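Local coordinates for protein glycosyl hydrolase (PDB 3QC2) that is a glycosyl hydrolase from a gut bacterium, probably with a five-bladed beta-propeller fold, as in its clan, at residues A[38-43]-A[104-109]; A[45-50]-A[71-76]; A[108-113]-A[159-164]. One frame throughout, in Å; residues are numbered along the deposited sequence. Where two conformers were deposited one is given.

Interaction 1 of 3, residues A[38-43]-A[104-109]; sequences YCPLTK and VFYPDN
The turn at the tip of a small two-stranded hairpin, strands 37-39 and 44-46, sets P40 and L41 against Y106, P107 and D108 in the linker between two four-stranded sheets. No hydrogen bond joins the segments; the contact is van der Waals packing. L41 does most of it with a fork. Its CG lies anti to the carbonyl carbon (chi1 -65°), which turns the branches toward the 104-109 backbone: CD1 rests 3.9 Å from P107 CB, while CD2 comes 3.6 Å from N109 N and runs beside the D108 backbone. P40 CG comes obliquely to the Y106 ring, 4.2 Å from Y106 CE1. The D108 side chain crosses P40 at about a right angle, bringing OD1 close to the same CG. N109 N approaches that oxygen from above the carboxylate plane, though the modelled bond is too short to be trusted in detail. Within 38-43 the turn is held by its own bonds: K43 N donates to C39 O at 2.8 Å, and T42 N reaches C39 SG at 3.4 Å. W117 lies against both L41 and P107. A hairpin tip packed on an inter-sheet linker is consistent with the joint between neighbouring blades of a beta-propeller.

Interaction 2 of 3, residues A[45-50]-A[71-76]; sequences SIAWES and AEDKSG
W48 and A71 meet obliquely, the six-membered end of the indole leaning on the methyl: W48 CZ3 is 3.6 Å from A71 CB, and CE3 is nearly as near. The same methyl touches E49 CB at 3.7 Å, so it sits where two neighbouring side chains converge. E49 CG lies over one face of the indole, 3.7 Å above its centre. This layering follows from the first torsions, since W48 (chi1 69°) and E49 (chi1 57°) both place CG between the backbone N and the carbonyl carbon. The polar ends are spoken for elsewhere: W48 NE1 donates to K101 O, and the E49 carboxylate pairs with R99 and accepts from Y69 and T35. A47 centres an inverse gamma turn after strand 44-46, facing the end of strand 64-72. There S50 OG donates to A47 O at 2.8 Å, in the carbonyl plane and on a lone pair. D73 OD1 lies 3.0 Å from A47 O, two acceptors that cannot bond, but D73 has two conformers and its exact place is doubtful. A water bridges W48 O, 2.6 Å away, and A71 O, 3.1 Å away, although more acceptors surround it than it has protons. Apolar contact, close polar packing of D73 against A47 and S50, and a water thus join the segments, while W48 and E49 satisfy their polar ends outside the contact.

Interaction 3 of 3, residues A[108-113]-A[159-164]; sequences DNDSQK and WTKHGP
K161 reaches out as a straight arm, extended beyond CG, and ends on D110. The two side chains cross at about a right angle, and NZ donates to D110 OD2 at 2.9 Å in a salt bridge that uses the syn lone pair. The ammonium is shared further, with a second salt bridge to E116, a hydrogen bond to Y106 O and a cation-pi contact with F105, so the arm is fixed at several points. Nearer its root, K161 CB passes Q112 CG at 4.1 Å, the two chains running in opposite senses. Strand 160-164, which carries K161, is an outermost strand of a four-stranded antiparallel sheet, consistent with a propeller blade, and the loop leading into helix 113-116 packs against it. Q112 bends at chi2 (-61°), laying its amide against G163, with OE1 3.4 Å from G163 CA. That amide is gripped at both ends: NE2 donates to S111 OG, tilted from the amide plane, and OE1 accepts from Q140. D110 also shapes its own loop, for OD1 takes Q112 N at 3.0 Å in an Asx turn. A water donates to D110 OD1 at 2.8 Å and accepts from D108 N and, weakly, from K161 NZ.

How the interactions relate
Interactions 1 and 3 are neighbours, their centres about 11 Å apart, and they meet on one linker: 104-109 and 108-113 share D108 and N109, and K161 touches both. The centres of interactions 1 and 2 are about 12 Å apart, and the two are joined through the hairpin of strands 37-39 and 44-46, where C39 packs on I46. Along the chain interaction 2 is nested within the loop closed by interaction 1, and interaction 3 begins on the stretch where interaction 1 ends. Interactions 2 and 3 are about 20 Å apart between centres and do not touch. Together they run from the sheet containing strand 64-72 to the next, containing strand 160-164, probably helping to join two successive four-stranded sheets through the linker between them.

Interaction 1 of 3, residues A[38-43]-A[104-109]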
loop_
_atom_site.group_PDB
_atom_site.type_symbol
_atom_site.label_atom_id
_atom_site.label_comp_id
_atom_site.label_asym_id
_atom_site.label_seq_id
_atom_site.Cartn_x
_atom_site.Cartn_y
_atom_site.Cartn_z
ATOM N N TYR A 38 23.583 -1.618 11.276
ATOM C CA TYR A 38 24.668 -2.364 10.640
ATOM C C TYR A 38 24.092 -3.249 9.527
ATOM O O TYR A 38 23.486 -4.313 9.799
ATOM C CB TYR A 38 25.441 -3.220 11.637
ATOM C CG TYR A 38 26.633 -3.914 10.993
ATOM C CD1 TYR A 38 27.866 -3.266 10.890
ATOM C CD2 TYR A 38 26.518 -5.206 10.462
ATOM C CE1 TYR A 38 28.962 -3.890 10.287
ATOM C CE2 TYR A 38 27.610 -5.840 9.859
ATOM C CZ TYR A 38 28.825 -5.179 9.773
ATOM O OH TYR A 38 29.897 -5.801 9.181
ATOM N N CYS A 39 24.274 -2.807 8.284
ATOM C CA CYS A 39 23.794 -3.546 7.123
ATOM C C CYS A 39 24.736 -4.720 6.843
ATOM O O CYS A 39 25.918 -4.508 6.559
ATOM C CB CYS A 39 23.715 -2.634 5.903
ATOM S SG CYS A 39 23.191 -3.460 4.419
ATOM N N PRO A 40 24.210 -5.966 6.915
ATOM C CA PRO A 40 25.038 -7.156 6.704
ATOM C C PRO A 40 25.605 -7.293 5.275
ATOM O O PRO A 40 26.618 -7.974 5.086
ATOM C CB PRO A 40 24.077 -8.313 7.026
ATOM C CG PRO A 40 22.734 -7.766 6.806
ATOM C CD PRO A 40 22.793 -6.315 7.119
ATOM N N LEU A 41 24.950 -6.658 4.293
ATOM C CA LEU A 41 25.405 -6.695 2.897
ATOM C C LEU A 41 26.424 -5.582 2.617
ATOM O O LEU A 41 27.399 -5.804 1.904
ATOM C CB LEU A 41 24.217 -6.598 1.931
ATOM C CG LEU A 41 23.231 -7.772 1.968
ATOM C CD1 LEU A 41 22.102 -7.546 0.977
ATOM C CD2 LEU A 41 23.944 -9.091 1.669
ATOM N N THR A 42 26.190 -4.389 3.180
ATOM C CA THR A 42 27.128 -3.265 3.020
ATOM C C THR A 42 28.381 -3.474 3.908
ATOM O O THR A 42 29.447 -2.939 3.610
ATOM C CB THR A 42 26.476 -1.917 3.396
ATOM O OG1 THR A 42 25.199 -1.801 2.771
ATOM C CG2 THR A 42 27.363 -0.740 2.973
ATOM N N LYS A 43 28.228 -4.260 4.992
ATOM C CA LYS A 43 29.312 -4.517 5.975
ATOM C C LYS A 43 29.710 -3.221 6.719
ATOM O O LYS A 43 30.877 -3.035 7.069
ATOM C CB LYS A 43 30.564 -5.131 5.300
ATOM C CG LYS A 43 30.339 -6.448 4.556
ATOM C CD LYS A 43 30.142 -7.631 5.502
ATOM C CE LYS A 43 30.159 -8.962 4.710
ATOM N NZ LYS A 43 30.182 -10.170 5.588
ATOM N N VAL A 104 13.273 -3.718 10.801
ATOM C CA VAL A 104 12.881 -5.109 11.106
ATOM C C VAL A 104 12.824 -6.000 9.869
ATOM O O VAL A 104 12.683 -7.220 9.991
ATOM C CB VAL A 104 11.519 -5.173 11.826
ATOM C CG1 VAL A 104 11.606 -4.460 13.176
ATOM C CG2 VAL A 104 10.408 -4.579 10.961
ATOM N N PHE A 105 12.925 -5.398 8.684
ATOM C CA PHE A 105 12.881 -6.144 7.444
ATOM C C PHE A 105 13.800 -5.457 6.444
ATOM O O PHE A 105 13.657 -4.275 6.176
ATOM C CB PHE A 105 11.442 -6.220 6.936
ATOM C CG PHE A 105 11.228 -7.238 5.853
ATOM C CD1 PHE A 105 11.234 -8.604 6.158
ATOM C CD2 PHE A 105 10.984 -6.840 4.525
ATOM C CE1 PHE A 105 11.028 -9.579 5.142
ATOM C CE2 PHE A 105 10.774 -7.794 3.512
ATOM C CZ PHE A 105 10.794 -9.170 3.824
ATOM N N TYR A 106 14.749 -6.211 5.902
ATOM C CA TYR A 106 15.745 -5.659 4.996
ATOM C C TYR A 106 16.414 -6.752 4.155
ATOM O O TYR A 106 16.279 -7.935 4.460
ATOM C CB TYR A 106 16.803 -4.924 5.830
ATOM C CG TYR A 106 17.274 -5.725 7.043
ATOM C CD1 TYR A 106 18.342 -6.612 6.944
ATOM C CD2 TYR A 106 16.630 -5.601 8.290
ATOM C CE1 TYR A 106 18.773 -7.354 8.044
ATOM C CE2 TYR A 106 17.048 -6.340 9.392
ATOM C CZ TYR A 106 18.124 -7.217 9.263
ATOM O OH TYR A 106 18.553 -7.953 10.338
ATOM N N PRO A 107 17.116 -6.359 3.066
ATOM C CA PRO A 107 17.844 -7.360 2.287
ATOM C C PRO A 107 19.033 -7.859 3.106
ATOM O O PRO A 107 19.662 -7.076 3.827
ATOM C CB PRO A 107 18.304 -6.585 1.050
ATOM C CG PRO A 107 18.278 -5.168 1.455
ATOM C CD PRO A 107 17.178 -5.026 2.437
ATOM N N ASP A 108 19.335 -9.139 2.994
ATOM C CA ASP A 108 20.385 -9.741 3.787
ATOM C C ASP A 108 20.973 -10.901 3.010
ATOM O O ASP A 108 20.451 -11.269 1.941
ATOM C CB ASP A 108 19.758 -10.228 5.114
ATOM C CG ASP A 108 20.780 -10.598 6.166
ATOM O OD1 ASP A 108 22.005 -10.572 5.887
ATOM O OD2 ASP A 108 20.353 -10.918 7.293
ATOM N N ASN A 109 22.056 -11.486 3.526
ATOM C CA ASN A 109 22.681 -12.633 2.877
ATOM C C ASN A 109 21.788 -13.891 3.049
ATOM O O ASN A 109 22.154 -14.854 3.725
ATOM C CB ASN A 109 24.099 -12.870 3.426
ATOM C CG ASN A 109 24.913 -13.862 2.562
ATOM O OD1 ASN A 109 24.604 -14.090 1.371
ATOM N ND2 ASN A 109 25.954 -14.436 3.152
#

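Interaction 2 of 3, residues A[45-50]-A[71-76]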
loop_
_atom_site.group_PDB
_atom_site.type_symbol
_atom_site.label_atom_id
_atom_site.label_comp_id
_atom_site.label_asym_id
_atom_site.label_seq_id
_atom_site.Cartn_x
_atom_site.Cartn_y
_atom_site.Cartn_z
ATOM N N SER A 45 27.876 0.462 9.165
ATOM C CA SER A 45 26.712 1.145 9.737
ATOM C C SER A 45 26.212 2.212 8.779
ATOM O O SER A 45 27.001 2.894 8.147
ATOM C CB SER A 45 27.049 1.772 11.103
ATOM O OG SER A 45 27.329 0.772 12.066
ATOM N N ILE A 46 24.888 2.337 8.667
ATOM C CA ILE A 46 24.274 3.342 7.795
ATOM C C ILE A 46 23.037 3.995 8.429
ATOM O O ILE A 46 22.308 3.358 9.212
ATOM C CB ILE A 46 23.847 2.743 6.413
ATOM C CG1 ILE A 46 22.822 1.612 6.595
ATOM C CG2 ILE A 46 25.077 2.247 5.624
ATOM C CD1 ILE A 46 22.317 1.081 5.313
ATOM N N ALA A 47 22.807 5.265 8.067
ATOM C CA ALA A 47 21.643 6.016 8.518
ATOM C C ALA A 47 20.468 5.595 7.639
ATOM O O ALA A 47 20.014 6.341 6.761
ATOM C CB ALA A 47 21.896 7.511 8.413
ATOM N N TRP A 48 19.983 4.393 7.916
ATOM C CA TRP A 48 18.925 3.721 7.152
ATOM C C TRP A 48 17.557 4.466 6.941
ATOM O O TRP A 48 16.770 4.064 6.075
ATOM C CB TRP A 48 18.652 2.352 7.798
ATOM C CG TRP A 48 18.001 2.449 9.155
ATOM C CD1 TRP A 48 18.610 2.723 10.343
ATOM C CD2 TRP A 48 16.618 2.259 9.449
ATOM N NE1 TRP A 48 17.689 2.729 11.355
ATOM C CE2 TRP A 48 16.456 2.441 10.833
ATOM C CE3 TRP A 48 15.499 1.951 8.674
ATOM C CZ2 TRP A 48 15.208 2.323 11.468
ATOM C CZ3 TRP A 48 14.258 1.835 9.305
ATOM C CH2 TRP A 48 14.128 2.021 10.686
ATOM N N GLU A 49 17.279 5.502 7.725
ATOM C CA GLU A 49 16.008 6.236 7.608
ATOM C C GLU A 49 16.216 7.759 7.632
ATOM O O GLU A 49 15.351 8.509 8.100
ATOM C CB GLU A 49 15.048 5.800 8.740
ATOM C CG GLU A 49 15.619 5.980 10.175
ATOM C CD GLU A 49 14.613 5.599 11.308
ATOM O OE1 GLU A 49 13.453 5.298 11.010
ATOM O OE2 GLU A 49 15.009 5.624 12.500
ATOM N N SER A 50 17.346 8.204 7.089
ATOM C CA SER A 50 17.728 9.621 7.105
ATOM C C SER A 50 17.162 10.470 5.978
ATOM O O SER A 50 17.084 11.687 6.112
ATOM C CB SER A 50 19.260 9.736 7.096
ATOM O OG SER A 50 19.813 9.066 5.976
ATOM N N ALA A 71 11.709 2.893 4.588
ATOM C CA ALA A 71 12.738 3.864 4.949
ATOM C C ALA A 71 13.920 3.767 3.999
ATOM O O ALA A 71 14.326 2.664 3.609
ATOM C CB ALA A 71 13.191 3.627 6.357
ATOM N N GLU A 72 14.485 4.924 3.638
ATOM C CA GLU A 72 15.638 4.981 2.729
ATOM C C GLU A 72 16.752 5.874 3.227
ATOM O O GLU A 72 16.508 6.930 3.830
ATOM C CB GLU A 72 15.216 5.502 1.347
ATOM C CG GLU A 72 14.385 4.550 0.517
ATOM C CD GLU A 72 13.934 5.172 -0.802
ATOM O OE1 GLU A 72 13.940 6.418 -0.915
ATOM O OE2 GLU A 72 13.557 4.420 -1.715
ATOM N N ASP A 73 17.980 5.426 2.949
ATOM C CA ASP A 73 19.205 6.181 3.281
ATOM C C ASP A 73 19.517 7.119 2.107
ATOM O O ASP A 73 18.842 7.086 1.072
ATOM C CB ASP A 73 20.399 5.219 3.523
ATOM C CG ASP A 73 21.742 5.970 3.828
ATOM O OD1 ASP A 73 21.700 7.103 4.374
ATOM O OD2 ASP A 73 22.821 5.420 3.512
ATOM N N LYS A 74 20.531 7.975 2.275
ATOM C CA LYS A 74 20.964 8.885 1.201
ATOM C C LYS A 74 22.028 8.168 0.290
ATOM O O LYS A 74 22.817 8.839 -0.420
ATOM C CB LYS A 74 21.547 10.171 1.788
ATOM C CG LYS A 74 20.565 10.989 2.634
ATOM C CD LYS A 74 21.304 12.152 3.320
ATOM C CE LYS A 74 20.406 12.943 4.286
ATOM N NZ LYS A 74 19.366 13.744 3.580
ATOM N N SER A 75 22.027 6.808 0.312
ATOM C CA SER A 75 22.967 5.968 -0.497
ATOM C C SER A 75 22.889 6.210 -2.039
ATOM O O SER A 75 23.769 5.747 -2.790
ATOM C CB SER A 75 22.735 4.462 -0.201
ATOM O OG SER A 75 21.398 4.048 -0.546
ATOM N N GLY A 76 21.835 6.912 -2.494
ATOM C CA GLY A 76 21.651 7.217 -3.925
ATOM C C GLY A 76 21.139 8.627 -4.197
ATOM O O GLY A 76 20.877 9.416 -3.257
HETATM O O HOH W 1 17.098 1.890 4.722
#

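Interaction 3 of 3, residues A[108-113]-A[159-164]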
loop_
_atom_site.group_PDB
_atom_site.type_symbol
_atom_site.label_atom_id
_atom_site.label_comp_id
_atom_site.label_asym_id
_atom_site.label_seq_id
_atom_site.Cartn_x
_atom_site.Cartn_y
_atom_site.Cartn_z
ATOM N N ASP A 108 19.335 -9.139 2.994
ATOM C CA ASP A 108 20.385 -9.741 3.787
ATOM C C ASP A 108 20.973 -10.901 3.010
ATOM O O ASP A 108 20.451 -11.269 1.941
ATOM C CB ASP A 108 19.758 -10.228 5.114
ATOM C CG ASP A 108 20.780 -10.598 6.166
ATOM O OD1 ASP A 108 22.005 -10.572 5.887
ATOM O OD2 ASP A 108 20.353 -10.918 7.293
ATOM N N ASN A 109 22.056 -11.486 3.526
ATOM C CA ASN A 109 22.681 -12.633 2.877
ATOM C C ASN A 109 21.788 -13.891 3.049
ATOM O O ASN A 109 22.154 -14.854 3.725
ATOM C CB ASN A 109 24.099 -12.870 3.426
ATOM C CG ASN A 109 24.913 -13.862 2.562
ATOM O OD1 ASN A 109 24.604 -14.090 1.371
ATOM N ND2 ASN A 109 25.954 -14.436 3.152
ATOM N N ASP A 110 20.618 -13.853 2.417
ATOM C CA ASP A 110 19.645 -14.936 2.484
ATOM C C ASP A 110 19.277 -15.369 1.063
ATOM O O ASP A 110 19.909 -14.930 0.101
ATOM C CB ASP A 110 18.404 -14.487 3.308
ATOM C CG ASP A 110 17.734 -13.213 2.747
ATOM O OD1 ASP A 110 17.857 -12.942 1.520
ATOM O OD2 ASP A 110 17.078 -12.493 3.550
ATOM N N SER A 111 18.261 -16.217 0.930
ATOM C CA SER A 111 17.855 -16.740 -0.382
ATOM C C SER A 111 17.365 -15.682 -1.423
ATOM O O SER A 111 17.341 -15.971 -2.625
ATOM C CB SER A 111 16.770 -17.804 -0.201
ATOM O OG SER A 111 15.598 -17.247 0.375
ATOM N N GLN A 112 16.993 -14.479 -0.964
ATOM C CA GLN A 112 16.457 -13.437 -1.866
ATOM C C GLN A 112 17.455 -12.303 -2.219
ATOM O O GLN A 112 17.067 -11.326 -2.857
ATOM C CB GLN A 112 15.197 -12.821 -1.242
ATOM C CG GLN A 112 14.178 -13.844 -0.720
ATOM C CD GLN A 112 13.651 -14.760 -1.797
ATOM O OE1 GLN A 112 13.349 -14.325 -2.897
ATOM N NE2 GLN A 112 13.520 -16.047 -1.474
ATOM N N LYS A 113 18.726 -12.445 -1.826
ATOM C CA LYS A 113 19.739 -11.392 -2.072
ATOM C C LYS A 113 19.767 -10.851 -3.519
ATOM O O LYS A 113 19.807 -9.632 -3.724
ATOM C CB LYS A 113 21.162 -11.886 -1.694
ATOM C CG LYS A 113 22.282 -10.838 -2.009
ATOM C CD LYS A 113 23.700 -11.360 -1.720
ATOM C CE LYS A 113 24.809 -10.315 -2.152
ATOM N NZ LYS A 113 24.672 -9.861 -3.588
ATOM N N TRP A 159 10.440 -11.987 10.427
ATOM C CA TRP A 159 9.796 -12.343 9.146
ATOM C C TRP A 159 10.453 -13.491 8.416
ATOM O O TRP A 159 11.674 -13.665 8.481
ATOM C CB TRP A 159 9.780 -11.126 8.231
ATOM C CG TRP A 159 8.958 -10.043 8.763
ATOM C CD1 TRP A 159 9.361 -9.041 9.582
ATOM C CD2 TRP A 159 7.556 -9.851 8.544
ATOM N NE1 TRP A 159 8.295 -8.216 9.880
ATOM C CE2 TRP A 159 7.176 -8.696 9.255
ATOM C CE3 TRP A 159 6.585 -10.543 7.806
ATOM C CZ2 TRP A 159 5.865 -8.215 9.257
ATOM C CZ3 TRP A 159 5.283 -10.061 7.805
ATOM C CH2 TRP A 159 4.936 -8.907 8.528
ATOM N N THR A 160 9.626 -14.276 7.714
ATOM C CA THR A 160 10.097 -15.379 6.896
ATOM C C THR A 160 9.835 -15.005 5.441
ATOM O O THR A 160 8.695 -14.778 5.061
ATOM C CB THR A 160 9.363 -16.678 7.206
ATOM O OG1 THR A 160 9.480 -16.973 8.596
ATOM C CG2 THR A 160 9.951 -17.838 6.387
ATOM N N LYS A 161 10.900 -14.929 4.644
ATOM C CA LYS A 161 10.793 -14.570 3.237
ATOM C C LYS A 161 10.488 -15.811 2.415
ATOM O O LYS A 161 11.229 -16.801 2.470
ATOM C CB LYS A 161 12.093 -13.934 2.759
ATOM C CG LYS A 161 12.517 -12.671 3.561
ATOM C CD LYS A 161 13.797 -12.057 3.000
ATOM C CE LYS A 161 14.200 -10.800 3.746
ATOM N NZ LYS A 161 15.403 -10.138 3.138
ATOM N N HIS A 162 9.399 -15.764 1.652
ATOM C CA HIS A 162 8.984 -16.896 0.823
ATOM C C HIS A 162 9.237 -16.660 -0.673
ATOM O O HIS A 162 8.935 -17.525 -1.496
ATOM C CB HIS A 162 7.504 -17.194 1.055
ATOM C CG HIS A 162 7.172 -17.528 2.476
ATOM N ND1 HIS A 162 7.287 -18.805 2.987
ATOM C CD2 HIS A 162 6.715 -16.755 3.490
ATOM C CE1 HIS A 162 6.923 -18.802 4.259
ATOM N NE2 HIS A 162 6.572 -17.570 4.589
ATOM N N GLY A 163 9.777 -15.489 -1.022
ATOM C CA GLY A 163 10.089 -15.167 -2.413
ATOM C C GLY A 163 8.916 -14.605 -3.197
ATOM O O GLY A 163 7.865 -14.350 -2.638
ATOM N N PRO A 164 9.112 -14.390 -4.512
ATOM C CA PRO A 164 8.081 -13.848 -5.390
ATOM C C PRO A 164 6.738 -14.587 -5.283
ATOM O O PRO A 164 6.709 -15.813 -5.244
ATOM C CB PRO A 164 8.683 -14.030 -6.787
ATOM C CG PRO A 164 10.137 -13.997 -6.582
ATOM C CD PRO A 164 10.398 -14.572 -5.223
HETATM O O HOH W 2 17.685 -10.283 0.745
#